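Local coordinates for FAD:protein FMN transferase (Vibrio cholerae, PDB 6NXI) that probably transfers the FMN moiety of FAD to the hydroxyl group of a threonine in target flavoproteins, using magnesium, at residues 45-58 against 70-82. Sequence-based numbering, arbitrary orientation. Where two conformers were deposited one is given.
Sequences EVNDQMSTYRKDSE and PFAVSTQTLTVVK. With FAD (flavin-adenine dinucleotide), chain B.
The carboxylate of E58, in the first turn of helix 58-64, reaches the N-terminus of helix 75-90, where, in the conformer described, OE1 accepts three hydrogen bonds. T77 OG1 donates to E58 OE1 nearly along the C-O axis at 2.7 Å. S74 OG meets E58 OE1 from above the carboxylate plane at 3.0 Å, and the backbone N of S74 takes the syn lone pair in an almost straight bond (170°). A weak bond from S74 N to E58 OE2 adds to this grip. S74 is the N-cap: chi1 of 66° sets OG between its own backbone N and carbonyl carbon, from where S74 OG also accepts from T77 N at 3.1 Å.

Further polar contacts join Q76 to helix 32-50. The side chains of Q76 and Q49 cross obliquely, amide planes 70° apart, with Q49 OE1 3.4 Å from Q76 CB, and one water accepts from Q76 NE2 and donates to E45 OE2.

Apolar packing completes the interface. M50 and V80 meet tip to tip, M50 SD 3.7 Å from V80 CG2; W160 of helix 157-171 touches M50, Q76 and V80.

Segment 45-58 also lines the FAD pocket with N47, M50, S51 and Y53, the Y53 ring having one face against the flavin. In this conformer the three donors and the nearby helix N-terminus would probably stabilise a negative charge on E58, whose bonds tie helix 75-90 to the pocket-lining segment.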
ATOM      1  N   GLU A  45      -0.698   1.478 -17.354  1.00 22.81           N
ATOM      2  CA  GLU A  45       0.786   1.423 -17.333  1.00 22.71           C
ATOM      3  C   GLU A  45       1.290   0.890 -15.980  1.00 22.02           C
ATOM      4  O   GLU A  45       2.236   0.133 -15.948  1.00 20.76           O
ATOM      5  CB  GLU A  45       1.353   2.795 -17.667  1.00 25.25           C
ATOM      6  CG  GLU A  45       2.876   2.845 -17.719  1.00 26.88           C
ATOM      7  CD  GLU A  45       3.356   4.203 -18.214  1.00 29.01           C
ATOM      8  OE1 GLU A  45       2.951   5.232 -17.619  1.00 27.96           O
ATOM      9  OE2 GLU A  45       4.099   4.222 -19.248  1.00 30.79           O
ATOM     10  N   VAL A  46       0.749   1.378 -14.860  1.00 20.05           N
ATOM     11  CA  VAL A  46       1.230   0.880 -13.545  1.00 20.15           C
ATOM     12  C   VAL A  46       1.034  -0.638 -13.513  1.00 20.42           C
ATOM     13  O   VAL A  46       1.896  -1.356 -12.963  1.00 20.62           O
ATOM     14  CB  VAL A  46       0.485   1.569 -12.400  1.00 18.65           C
ATOM     15  CG1 VAL A  46       0.842   0.926 -11.090  1.00 19.57           C
ATOM     16  CG2 VAL A  46       0.751   3.075 -12.316  1.00 19.02           C
ATOM     17  N   ASN A  47      -0.119  -1.086 -13.987  1.00 21.12           N
ATOM     18  CA  ASN A  47      -0.437  -2.541 -13.989  1.00 20.82           C
ATOM     19  C   ASN A  47       0.523  -3.292 -14.927  1.00 22.25           C
ATOM     20  O   ASN A  47       1.058  -4.346 -14.557  1.00 22.81           O
ATOM     21  CB  ASN A  47      -1.889  -2.791 -14.358  1.00 21.93           C
ATOM     22  CG  ASN A  47      -2.857  -2.541 -13.221  1.00 23.52           C
ATOM     23  OD1 ASN A  47      -3.052  -3.447 -12.399  1.00 23.86           O
ATOM     24  ND2 ASN A  47      -3.393  -1.333 -13.140  1.00 24.20           N
ATOM     25  N   ASP A  48       0.793  -2.736 -16.095  1.00 21.85           N
ATOM     26  CA  ASP A  48       1.736  -3.366 -17.056  1.00 22.87           C
ATOM     27  C   ASP A  48       3.180  -3.335 -16.558  1.00 23.16           C
ATOM     28  O   ASP A  48       4.002  -4.115 -17.093  1.00 23.86           O
ATOM     29  CB  ASP A  48       1.542  -2.721 -18.424  1.00 23.80           C
ATOM     30  CG  ASP A  48       0.254  -3.155 -19.115  1.00 25.39           C
ATOM     31  OD1 ASP A  48      -0.273  -4.230 -18.774  1.00 28.04           O
ATOM     32  OD2 ASP A  48      -0.188  -2.428 -19.989  1.00 29.71           O
ATOM     33  N   GLN A  49       3.528  -2.428 -15.654  1.00 22.75           N
ATOM     34  CA  GLN A  49       4.868  -2.387 -15.042  1.00 22.28           C
ATOM     35  C   GLN A  49       4.910  -3.344 -13.845  1.00 22.68           C
ATOM     36  O   GLN A  49       5.932  -3.981 -13.625  1.00 23.02           O
ATOM     37  CB  GLN A  49       5.191  -0.956 -14.684  1.00 21.86           C
ATOM     38  CG  GLN A  49       5.445  -0.102 -15.917  1.00 23.20           C
ATOM     39  CD  GLN A  49       5.567   1.355 -15.584  1.00 23.79           C
ATOM     40  OE1 GLN A  49       4.991   1.847 -14.607  1.00 25.17           O
ATOM     41  NE2 GLN A  49       6.133   2.086 -16.562  1.00 25.73           N
ATOM     42  N   MET A  50       3.869  -3.344 -13.013  1.00 23.27           N
ATOM     43  CA  MET A  50       4.041  -3.812 -11.624  1.00 24.00           C
ATOM     44  C   MET A  50       2.983  -4.819 -11.151  1.00 23.79           C
ATOM     45  O   MET A  50       3.075  -5.186  -9.948  1.00 23.87           O
ATOM     46  CB  MET A  50       4.112  -2.603 -10.688  1.00 24.94           C
ATOM     47  CG  MET A  50       5.468  -1.840 -10.937  1.00 25.95           C
ATOM     48  SD  MET A  50       5.636  -0.364  -9.921  1.00 27.34           S
ATOM     49  CE  MET A  50       5.482   1.000 -11.081  1.00 23.84           C
ATOM     50  N   SER A  51       2.047  -5.255 -11.996  1.00 22.70           N
ATOM     51  CA  SER A  51       1.053  -6.297 -11.612  1.00 23.18           C
ATOM     52  C   SER A  51       1.702  -7.686 -11.541  1.00 23.92           C
ATOM     53  O   SER A  51       2.181  -8.163 -12.564  1.00 25.11           O
ATOM     54  CB  SER A  51      -0.131  -6.361 -12.505  1.00 23.45           C
ATOM     55  OG  SER A  51      -1.063  -7.388 -12.034  1.00 23.87           O
ATOM     56  N   THR A  52       1.637  -8.356 -10.396  1.00 23.07           N
ATOM     57  CA  THR A  52       2.043  -9.786 -10.335  1.00 23.84           C
ATOM     58  C   THR A  52       1.089 -10.689 -11.111  1.00 23.75           C
ATOM     59  O   THR A  52       1.499 -11.854 -11.365  1.00 24.96           O
ATOM     60  CB  THR A  52       2.140 -10.274  -8.891  1.00 24.12           C
ATOM     61  OG1 THR A  52       0.875  -9.945  -8.299  1.00 23.50           O
ATOM     62  CG2 THR A  52       3.349  -9.679  -8.213  1.00 26.38           C
ATOM     63  N   TYR A  53      -0.146 -10.251 -11.400  1.00 23.86           N
ATOM     64  CA  TYR A  53      -1.242 -11.069 -11.986  1.00 24.72           C
ATOM     65  C   TYR A  53      -1.181 -11.036 -13.517  1.00 26.62           C
ATOM     66  O   TYR A  53      -1.865 -11.829 -14.147  1.00 28.88           O
ATOM     67  CB  TYR A  53      -2.610 -10.593 -11.471  1.00 24.46           C
ATOM     68  CG  TYR A  53      -2.838 -10.856 -10.007  1.00 25.25           C
ATOM     69  CD1 TYR A  53      -3.564 -11.962  -9.569  1.00 27.46           C
ATOM     70  CD2 TYR A  53      -2.350  -9.946  -9.085  1.00 26.06           C
ATOM     71  CE1 TYR A  53      -3.806 -12.131  -8.206  1.00 27.28           C
ATOM     72  CE2 TYR A  53      -2.535 -10.142  -7.731  1.00 28.46           C
ATOM     73  CZ  TYR A  53      -3.275 -11.220  -7.300  1.00 28.78           C
ATOM     74  OH  TYR A  53      -3.434 -11.313  -5.934  1.00 31.57           O
ATOM     75  N   ARG A  54      -0.470 -10.071 -14.105  1.00 25.91           N
ATOM     76  CA  ARG A  54      -0.220 -10.019 -15.567  1.00 26.97           C
ATOM     77  C   ARG A  54       1.106 -10.701 -15.875  1.00 28.04           C
ATOM     78  O   ARG A  54       2.144 -10.254 -15.398  1.00 26.35           O
ATOM     79  CB  ARG A  54      -0.273  -8.571 -16.047  1.00 26.94           C
ATOM     80  CG  ARG A  54      -1.616  -7.908 -15.787  1.00 26.01           C
ATOM     81  CD  ARG A  54      -1.732  -6.566 -16.514  1.00 28.25           C
ATOM     82  NE  ARG A  54      -2.999  -5.952 -16.159  1.00 28.29           N
ATOM     83  CZ  ARG A  54      -3.515  -4.851 -16.660  1.00 29.77           C
ATOM     84  NH1 ARG A  54      -2.828  -4.108 -17.514  1.00 29.96           N
ATOM     85  NH2 ARG A  54      -4.692  -4.446 -16.205  1.00 31.49           N
ATOM     86  N   LYS A  55       1.026 -11.790 -16.622  1.00 31.13           N
ATOM     87  CA  LYS A  55       2.165 -12.701 -16.896  0.60 33.71           C
ATOM     88  C   LYS A  55       3.262 -11.961 -17.673  1.00 31.95           C
ATOM     89  O   LYS A  55       4.411 -12.383 -17.584  1.00 32.25           O
ATOM     90  CB  LYS A  55       1.672 -13.934 -17.665  0.60 36.98           C
ATOM     91  CG  LYS A  55       0.753 -14.863 -16.879  0.60 39.87           C
ATOM     92  CD  LYS A  55       0.024 -15.885 -17.745  0.60 42.40           C
ATOM     93  CE  LYS A  55      -0.450 -17.113 -16.983  0.60 44.52           C
ATOM     94  NZ  LYS A  55      -1.840 -16.971 -16.472  0.60 46.16           N
ATOM     95  N   ASP A  56       2.920 -10.889 -18.390  1.00 31.54           N
ATOM     96  CA  ASP A  56       3.896 -10.161 -19.245  0.60 32.51           C
ATOM     97  C   ASP A  56       4.196  -8.766 -18.670  1.00 30.29           C
ATOM     98  O   ASP A  56       4.766  -7.914 -19.409  1.00 29.13           O
ATOM     99  CB  ASP A  56       3.381 -10.168 -20.689  0.60 35.47           C
ATOM    100  CG  ASP A  56       3.179 -11.587 -21.221  0.60 38.32           C
ATOM    101  OD1 ASP A  56       4.079 -12.436 -21.021  0.60 40.41           O
ATOM    102  OD2 ASP A  56       2.102 -11.855 -21.796  0.60 42.62           O
ATOM    103  N   SER A  57       3.830  -8.495 -17.412  1.00 27.71           N
ATOM    104  CA  SER A  57       4.218  -7.203 -16.794  1.00 25.84           C
ATOM    105  C   SER A  57       5.740  -7.192 -16.617  1.00 26.18           C
ATOM    106  O   SER A  57       6.348  -8.268 -16.621  1.00 25.75           O
ATOM    107  CB  SER A  57       3.492  -6.942 -15.486  1.00 24.89           C
ATOM    108  OG  SER A  57       3.981  -7.858 -14.503  1.00 23.78           O
ATOM    109  N   GLU A  58       6.353  -6.019 -16.519  1.00 26.60           N
ATOM    110  CA  GLU A  58       7.817  -5.912 -16.268  0.60 26.72           C
ATOM    111  C   GLU A  58       8.161  -6.688 -15.004  1.00 26.14           C
ATOM    112  O   GLU A  58       9.151  -7.409 -14.985  1.00 26.30           O
ATOM    113  CB  GLU A  58       8.280  -4.503 -15.937  0.60 27.39           C
ATOM    114  CG  GLU A  58       8.404  -3.561 -17.078  0.60 30.19           C
ATOM    115  CD  GLU A  58       9.418  -2.500 -16.681  0.60 31.29           C
ATOM    116  OE1 GLU A  58       9.334  -1.978 -15.528  0.60 30.74           O
ATOM    117  OE2 GLU A  58      10.290  -2.230 -17.484  0.60 33.17           O
ATOM    118  N   PRO A  70      21.783  -8.516 -14.643  1.00 41.51           N
ATOM    119  CA  PRO A  70      20.874  -7.393 -14.377  1.00 39.36           C
ATOM    120  C   PRO A  70      19.722  -7.356 -15.391  1.00 37.89           C
ATOM    121  O   PRO A  70      19.878  -7.725 -16.549  1.00 37.97           O
ATOM    122  CB  PRO A  70      21.787  -6.158 -14.446  1.00 40.17           C
ATOM    123  CG  PRO A  70      23.165  -6.726 -14.159  1.00 42.12           C
ATOM    124  CD  PRO A  70      23.168  -8.072 -14.845  1.00 42.22           C
ATOM    125  N   PHE A  71      18.532  -7.018 -14.889  1.00 33.89           N
ATOM    126  CA  PHE A  71      17.294  -6.982 -15.687  1.00 33.39           C
ATOM    127  C   PHE A  71      16.777  -5.535 -15.704  1.00 32.72           C
ATOM    128  O   PHE A  71      16.386  -4.961 -14.656  1.00 31.16           O
ATOM    129  CB  PHE A  71      16.311  -7.973 -15.061  1.00 31.50           C
ATOM    130  CG  PHE A  71      14.998  -8.067 -15.776  1.00 31.50           C
ATOM    131  CD1 PHE A  71      14.752  -9.019 -16.746  1.00 32.42           C
ATOM    132  CD2 PHE A  71      13.983  -7.195 -15.444  1.00 29.69           C
ATOM    133  CE1 PHE A  71      13.509  -9.097 -17.357  1.00 30.97           C
ATOM    134  CE2 PHE A  71      12.764  -7.232 -16.107  1.00 29.28           C
ATOM    135  CZ  PHE A  71      12.515  -8.206 -17.025  1.00 29.94           C
ATOM    136  N   ALA A  72      16.771  -4.915 -16.881  1.00 32.89           N
ATOM    137  CA  ALA A  72      16.399  -3.498 -17.004  1.00 32.18           C
ATOM    138  C   ALA A  72      14.893  -3.337 -16.791  1.00 31.33           C
ATOM    139  O   ALA A  72      14.103  -4.182 -17.246  1.00 32.04           O
ATOM    140  CB  ALA A  72      16.840  -2.961 -18.338  1.00 33.96           C
ATOM    141  N   VAL A  73      14.544  -2.286 -16.061  1.00 30.45           N
ATOM    142  CA  VAL A  73      13.145  -1.916 -15.760  1.00 29.11           C
ATOM    143  C   VAL A  73      12.946  -0.420 -16.018  1.00 29.89           C
ATOM    144  O   VAL A  73      13.915   0.380 -16.164  1.00 29.89           O
ATOM    145  CB  VAL A  73      12.776  -2.306 -14.319  1.00 28.51           C
ATOM    146  CG1 VAL A  73      12.843  -3.819 -14.105  1.00 29.18           C
ATOM    147  CG2 VAL A  73      13.643  -1.566 -13.313  1.00 29.78           C
ATOM    148  N   SER A  74      11.676  -0.050 -16.060  1.00 29.90           N
ATOM    149  CA  SER A  74      11.237   1.337 -16.268  1.00 28.28           C
ATOM    150  C   SER A  74      11.651   2.202 -15.076  1.00 26.75           C
ATOM    151  O   SER A  74      11.824   1.675 -13.945  1.00 24.32           O
ATOM    152  CB  SER A  74       9.754   1.380 -16.455  1.00 29.46           C
ATOM    153  OG  SER A  74       9.093   0.984 -15.259  1.00 31.73           O
ATOM    154  N   THR A  75      11.753   3.507 -15.315  1.00 26.11           N
ATOM    155  CA  THR A  75      11.981   4.498 -14.246  1.00 27.38           C
ATOM    156  C   THR A  75      10.951   4.294 -13.143  1.00 25.45           C
ATOM    157  O   THR A  75      11.327   4.344 -11.947  1.00 27.38           O
ATOM    158  CB  THR A  75      11.872   5.917 -14.801  1.00 29.01           C
ATOM    159  OG1 THR A  75      12.862   5.920 -15.828  1.00 34.57           O
ATOM    160  CG2 THR A  75      12.108   6.973 -13.754  1.00 31.16           C
ATOM    161  N   GLN A  76       9.683   4.081 -13.495  1.00 24.98           N
ATOM    162  CA  GLN A  76       8.615   3.989 -12.452  1.00 23.29           C
ATOM    163  C   GLN A  76       8.830   2.746 -11.588  1.00 22.64           C
ATOM    164  O   GLN A  76       8.832   2.826 -10.360  1.00 23.19           O
ATOM    165  CB  GLN A  76       7.212   3.985 -13.061  1.00 22.85           C
ATOM    166  CG  GLN A  76       6.868   5.220 -13.868  1.00 25.03           C
ATOM    167  CD  GLN A  76       7.139   5.120 -15.345  1.00 26.13           C
ATOM    168  OE1 GLN A  76       8.151   4.545 -15.798  1.00 27.08           O
ATOM    169  NE2 GLN A  76       6.210   5.688 -16.112  1.00 26.25           N
ATOM    170  N   THR A  77       9.083   1.602 -12.198  1.00 22.88           N
ATOM    171  CA  THR A  77       9.322   0.363 -11.413  1.00 23.05           C
ATOM    172  C   THR A  77      10.554   0.584 -10.531  1.00 23.65           C
ATOM    173  O   THR A  77      10.574   0.127  -9.368  1.00 23.55           O
ATOM    174  CB  THR A  77       9.524  -0.839 -12.346  1.00 24.92           C
ATOM    175  OG1 THR A  77       8.365  -0.979 -13.170  1.00 26.70           O
ATOM    176  CG2 THR A  77       9.785  -2.106 -11.565  1.00 24.69           C
ATOM    177  N   LEU A  78      11.636   1.141 -11.107  1.00 23.59           N
ATOM    178  CA  LEU A  78      12.857   1.398 -10.320  1.00 25.73           C
ATOM    179  C   LEU A  78      12.510   2.257  -9.090  1.00 23.47           C
ATOM    180  O   LEU A  78      12.937   1.895  -7.998  1.00 24.45           O
ATOM    181  CB  LEU A  78      13.903   2.055 -11.236  1.00 27.32           C
ATOM    182  CG  LEU A  78      15.358   1.981 -10.794  1.00 32.90           C
ATOM    183  CD1 LEU A  78      15.575   2.677  -9.462  1.00 36.04           C
ATOM    184  CD2 LEU A  78      15.848   0.570 -10.769  1.00 33.29           C
ATOM    185  N   THR A  79      11.739   3.335  -9.259  1.00 24.71           N
ATOM    186  CA  THR A  79      11.377   4.256  -8.165  1.00 23.93           C
ATOM    187  C   THR A  79      10.656   3.452  -7.076  1.00 23.41           C
ATOM    188  O   THR A  79      10.961   3.658  -5.891  1.00 23.63           O
ATOM    189  CB  THR A  79      10.555   5.422  -8.692  1.00 24.87           C
ATOM    190  OG1 THR A  79      11.407   6.095  -9.640  1.00 24.85           O
ATOM    191  CG2 THR A  79      10.110   6.350  -7.572  1.00 25.77           C
ATOM    192  N   VAL A  80       9.706   2.595  -7.461  1.00 22.65           N
ATOM    193  CA  VAL A  80       8.899   1.839  -6.473  1.00 22.35           C
ATOM    194  C   VAL A  80       9.749   0.784  -5.780  1.00 21.39           C
ATOM    195  O   VAL A  80       9.713   0.676  -4.554  1.00 21.72           O
ATOM    196  CB  VAL A  80       7.662   1.243  -7.158  1.00 21.98           C
ATOM    197  CG1 VAL A  80       6.924   0.317  -6.205  1.00 23.88           C
ATOM    198  CG2 VAL A  80       6.775   2.360  -7.704  1.00 23.39           C
ATOM    199  N   VAL A  81      10.624   0.106  -6.513  1.00 22.65           N
ATOM    200  CA  VAL A  81      11.480  -0.915  -5.850  1.00 22.69           C
ATOM    201  C   VAL A  81      12.484  -0.234  -4.911  1.00 22.38           C
ATOM    202  O   VAL A  81      12.712  -0.723  -3.805  1.00 23.23           O
ATOM    203  CB  VAL A  81      12.167  -1.859  -6.863  1.00 23.92           C
ATOM    204  CG1 VAL A  81      13.117  -2.798  -6.148  1.00 24.61           C
ATOM    205  CG2 VAL A  81      11.115  -2.662  -7.615  1.00 24.00           C
ATOM    206  N   LYS A  82      13.041   0.909  -5.304  1.00 23.19           N
ATOM    207  CA  LYS A  82      13.976   1.642  -4.428  1.00 25.71           C
ATOM    208  C   LYS A  82      13.287   2.033  -3.114  1.00 22.95           C
ATOM    209  O   LYS A  82      13.924   1.901  -2.049  1.00 23.79           O
ATOM    210  CB  LYS A  82      14.496   2.875  -5.150  1.00 28.40           C
ATOM    211  CG  LYS A  82      15.624   3.581  -4.422  1.00 33.96           C
ATOM    212  CD  LYS A  82      16.267   4.666  -5.273  1.00 37.78           C
ATOM    213  CE  LYS A  82      16.599   4.224  -6.687  1.00 41.42           C
ATOM    214  NZ  LYS A  82      17.837   3.397  -6.783  1.00 45.04           N
TER
HETATM  215  PA  FAD B 500      -1.418  -3.783   2.018  1.00 22.05           P
HETATM  216  O1A FAD B 500      -1.778  -3.980   3.447  1.00 24.13           O
HETATM  217  O2A FAD B 500      -1.082  -2.432   1.524  1.00 20.86           O
HETATM  218  O5B FAD B 500      -0.225  -4.768   1.616  1.00 22.90           O
HETATM  219  C5B FAD B 500      -0.549  -6.181   1.701  1.00 22.16           C
HETATM  220  C4B FAD B 500      -0.107  -6.917   0.460  1.00 22.37           C
HETATM  221  O4B FAD B 500       1.325  -6.833   0.258  1.00 23.87           O
HETATM  222  C3B FAD B 500      -0.432  -8.408   0.539  1.00 22.28           C
HETATM  223  O3B FAD B 500      -1.710  -8.656  -0.050  1.00 23.50           O
HETATM  224  C2B FAD B 500       0.735  -9.059  -0.212  1.00 22.17           C
HETATM  225  O2B FAD B 500       0.521  -9.034  -1.606  1.00 23.01           O
HETATM  226  C1B FAD B 500       1.891  -8.137   0.150  1.00 23.37           C
HETATM  227  N9A FAD B 500       2.579  -8.420   1.391  1.00 22.93           N
HETATM  228  C8A FAD B 500       2.163  -9.220   2.465  1.00 21.95           C
HETATM  229  N7A FAD B 500       2.987  -9.133   3.481  1.00 22.65           N
HETATM  230  C5A FAD B 500       4.013  -8.302   3.079  1.00 21.88           C
HETATM  231  C6A FAD B 500       5.182  -7.871   3.724  1.00 22.87           C
HETATM  232  N6A FAD B 500       5.504  -8.176   4.994  1.00 23.64           N
HETATM  233  N1A FAD B 500       5.956  -7.001   3.045  1.00 22.41           N
HETATM  234  C2A FAD B 500       5.620  -6.680   1.779  1.00 21.94           C
HETATM  235  N3A FAD B 500       4.537  -7.023   1.070  1.00 22.57           N
HETATM  236  C4A FAD B 500       3.769  -7.856   1.792  1.00 22.14           C
HETATM  237  N1  FAD B 500      -5.477  -8.296  -7.291  1.00 26.98           N
HETATM  238  C2  FAD B 500      -6.171  -9.139  -8.132  1.00 29.64           C
HETATM  239  O2  FAD B 500      -6.991  -9.958  -7.662  1.00 29.26           O
HETATM  240  N3  FAD B 500      -6.018  -9.091  -9.480  1.00 28.29           N
HETATM  241  C4  FAD B 500      -5.149  -8.222 -10.088  1.00 29.02           C
HETATM  242  O4  FAD B 500      -5.010  -8.225 -11.303  1.00 31.52           O
HETATM  243  C4X FAD B 500      -4.389  -7.343  -9.246  1.00 26.44           C
HETATM  244  N5  FAD B 500      -3.535  -6.507  -9.800  1.00 25.72           N
HETATM  245  C5X FAD B 500      -2.810  -5.681  -8.973  1.00 24.85           C
HETATM  246  C6  FAD B 500      -1.873  -4.795  -9.543  1.00 25.15           C
HETATM  247  C7  FAD B 500      -1.108  -3.930  -8.789  1.00 25.26           C
HETATM  248  C7M FAD B 500      -0.125  -3.002  -9.468  1.00 26.33           C
HETATM  249  C8  FAD B 500      -1.288  -3.925  -7.385  1.00 23.59           C
HETATM  250  C8M FAD B 500      -0.477  -3.018  -6.496  1.00 25.24           C
HETATM  251  C9  FAD B 500      -2.211  -4.801  -6.806  1.00 23.77           C
HETATM  252  C9A FAD B 500      -2.989  -5.680  -7.573  1.00 24.19           C
HETATM  253  N10 FAD B 500      -3.902  -6.588  -7.023  1.00 26.22           N
HETATM  254  C10 FAD B 500      -4.630  -7.445  -7.831  1.00 25.71           C
HETATM  255  C1' FAD B 500      -4.169  -6.578  -5.568  1.00 28.54           C
HETATM  256  C2' FAD B 500      -3.127  -7.238  -4.740  1.00 29.15           C
HETATM  257  O2' FAD B 500      -3.052  -8.627  -5.044  1.00 29.82           O
HETATM  258  C3' FAD B 500      -3.487  -7.074  -3.254  1.00 27.88           C
HETATM  259  O3' FAD B 500      -4.700  -7.711  -2.920  1.00 28.85           O
HETATM  260  C4' FAD B 500      -3.678  -5.635  -2.811  1.00 29.45           C
HETATM  261  O4' FAD B 500      -2.703  -4.821  -3.442  1.00 27.38           O
HETATM  262  C5' FAD B 500      -3.670  -5.506  -1.300  1.00 27.11           C
HETATM  263  O5' FAD B 500      -3.647  -4.094  -0.975  1.00 27.88           O
HETATM  264  P   FAD B 500      -3.920  -3.642   0.517  1.00 25.29           P
HETATM  265  O1P FAD B 500      -5.067  -4.343   1.092  1.00 28.57           O
HETATM  266  O2P FAD B 500      -3.823  -2.137   0.408  1.00 26.96           O
HETATM  267  O3P FAD B 500      -2.632  -4.301   1.174  1.00 26.71           O
HETATM  268  O   HOH W   1       6.458   5.748 -18.992  1.00 38.17           O